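Side-chain contact in transcriptional regulator, LysR family (Eggerthella lenta, PDB 4PZJ), which probably binds cis-regulatory DNA as a transcription factor through the N-terminal winged helix-turn-helix domain modelled here: residues Ala49-Lys53 with Lys54-Thr58. Sequence-based numbering, arbitrary orientation.
Sequences AYRNK and KLQLT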
loop_
_atom_site.group_PDB
_atom_site.type_symbol
_atom_site.label_atom_id
_atom_site.label_comp_id
_atom_site.label_asym_id
_atom_site.label_seq_id
_atom_site.Cartn_x
_atom_site.Cartn_y
_atom_site.Cartn_z
ATOM N N ALA A 49 4.891 -6.854 11.846
ATOM C CA ALA A 49 4.835 -6.741 13.299
ATOM C C ALA A 49 4.926 -8.108 13.936
ATOM O O ALA A 49 4.553 -9.100 13.321
ATOM C CB ALA A 49 3.548 -6.056 13.749
ATOM N N TYR A 50 5.470 -8.163 15.144
ATOM C CA TYR A 50 5.422 -9.387 15.933
ATOM C C TYR A 50 4.145 -9.306 16.765
ATOM O O TYR A 50 3.801 -8.262 17.269
ATOM C CB TYR A 50 6.585 -9.583 16.918
ATOM C CG TYR A 50 7.930 -9.897 16.290
ATOM C CD1 TYR A 50 8.049 -10.904 15.353
ATOM C CD2 TYR A 50 9.093 -9.225 16.690
ATOM C CE1 TYR A 50 9.271 -11.206 14.775
ATOM C CE2 TYR A 50 10.336 -9.546 16.142
ATOM C CZ TYR A 50 10.416 -10.539 15.164
ATOM O OH TYR A 50 11.616 -10.868 14.551
ATOM N N ARG A 51 3.452 -10.415 16.835
ATOM C CA ARG A 51 2.283 -10.515 17.697
ATOM C C ARG A 51 2.479 -11.822 18.387
ATOM O O ARG A 51 2.572 -12.859 17.722
ATOM C CB ARG A 51 0.967 -10.539 16.934
ATOM C CG ARG A 51 0.474 -9.201 16.401
ATOM C CD ARG A 51 -1.027 -9.206 16.084
ATOM N NE ARG A 51 -1.443 -10.279 15.168
ATOM C CZ ARG A 51 -1.813 -11.510 15.536
ATOM N NH1 ARG A 51 -1.820 -11.875 16.820
ATOM N NH2 ARG A 51 -2.179 -12.394 14.607
ATOM N N ASN A 52 2.557 -11.763 19.718
ATOM C CA ASN A 52 2.755 -12.945 20.540
ATOM C C ASN A 52 3.851 -13.810 19.960
ATOM O O ASN A 52 3.651 -14.980 19.633
ATOM C CB ASN A 52 1.443 -13.711 20.687
ATOM C CG ASN A 52 0.393 -12.900 21.409
ATOM O OD1 ASN A 52 0.652 -12.361 22.492
ATOM N ND2 ASN A 52 -0.788 -12.787 20.814
ATOM N N LYS A 53 4.998 -13.171 19.770
ATOM C CA LYS A 53 6.208 -13.845 19.336
ATOM C C LYS A 53 6.181 -14.419 17.909
ATOM O O LYS A 53 7.038 -15.232 17.570
ATOM C CB LYS A 53 6.532 -14.948 20.368
ATOM C CG LYS A 53 6.488 -14.435 21.812
ATOM C CD LYS A 53 6.426 -15.539 22.858
ATOM C CE LYS A 53 6.252 -14.944 24.250
ATOM N NZ LYS A 53 6.093 -15.980 25.308
ATOM N N LYS A 54 5.225 -13.999 17.071
ATOM C CA LYS A 54 5.154 -14.505 15.690
ATOM C C LYS A 54 5.080 -13.350 14.682
ATOM O O LYS A 54 4.373 -12.401 14.916
ATOM C CB LYS A 54 3.952 -15.418 15.512
ATOM C CG LYS A 54 3.914 -16.091 14.145
ATOM C CD LYS A 54 2.855 -17.186 14.017
ATOM C CE LYS A 54 3.175 -18.070 12.816
ATOM N NZ LYS A 54 2.183 -19.150 12.537
ATOM N N LEU A 55 5.864 -13.426 13.604
ATOM C CA LEU A 55 5.835 -12.387 12.574
ATOM C C LEU A 55 4.480 -12.351 11.846
ATOM O O LEU A 55 3.943 -13.416 11.448
ATOM C CB LEU A 55 6.991 -12.533 11.557
ATOM C CG LEU A 55 7.194 -11.323 10.637
ATOM C CD1 LEU A 55 7.716 -10.127 11.436
ATOM C CD2 LEU A 55 8.162 -11.568 9.496
ATOM N N GLN A 56 3.969 -11.142 11.650
ATOM C CA GLN A 56 2.741 -10.864 10.953
ATOM C C GLN A 56 2.962 -9.823 9.845
ATOM O O GLN A 56 3.773 -8.913 10.000
ATOM C CB GLN A 56 1.716 -10.253 11.921
ATOM C CG GLN A 56 1.510 -11.003 13.234
ATOM C CD GLN A 56 0.990 -12.420 13.050
ATOM O OE1 GLN A 56 0.374 -12.763 12.041
ATOM N NE2 GLN A 56 1.251 -13.267 14.042
ATOM N N LEU A 57 2.217 -9.961 8.761
ATOM C CA LEU A 57 2.155 -8.966 7.721
ATOM C C LEU A 57 1.019 -8.038 8.129
ATOM O O LEU A 57 -0.125 -8.480 8.393
ATOM C CB LEU A 57 1.844 -9.605 6.379
ATOM C CG LEU A 57 1.834 -8.688 5.192
ATOM C CD1 LEU A 57 3.264 -8.265 4.827
ATOM C CD2 LEU A 57 1.224 -9.398 3.989
ATOM N N THR A 58 1.298 -6.746 8.227
ATOM C CA THR A 58 0.268 -5.784 8.571
ATOM C C THR A 58 -0.746 -5.524 7.452
ATOM O O THR A 58 -0.600 -6.036 6.332
ATOM C CB THR A 58 0.870 -4.435 8.950
ATOM O OG1 THR A 58 1.435 -3.856 7.762
ATOM C CG2 THR A 58 1.895 -4.582 9.990
#
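Arg51 and Gln56 lie stacked on one face of the beta hairpin that forms the wing of this LysR-type winged helix-turn-helix domain. Strands 48-51 and 54-57 run antiparallel and are joined by a tight type I' turn from Arg51 to Lys54. Between the backbones the fit is close: Ala49 and Gln56 exchange a pair of hydrogen bonds, the shorter from Gln56 N to Ala49 O at 2.7 Å, and Arg51 and Lys54 make a second pair next to the turn. Over this ladder the Gln56 side chain bends at chi2 (-62°), which folds its amide back across Arg51. The guanidinium and amide planes are 22° apart, with Arg51 NH2 3.5 Å from Gln56 CD, an offset stack over one guanidinium face and not a hydrogen bond. Gln56 NE2 also makes a weak bond to Lys54 O. Shortening Gln56 to an alanine is likely to strip the guanidinium of this stacked amide and let the arginine swing more freely over the strand. The solvent side is looser. Asn52 and Lys53 sit exposed at the turn, the latter poorly ordered, and the extended Lys54 chain leads away from the hairpin. At the hairpin's base, Thr58 N-caps helix 59-68, its OG1 bonded to Gly61 N and also to Pro46 O. On the other face Tyr50 presents a ring edge to the Leu55 backbone, Leu55 N lying in the ring plane 3.8 Å from Tyr50 CD1, while Leu55 CD1 rests 3.8 Å from Tyr50 CE1.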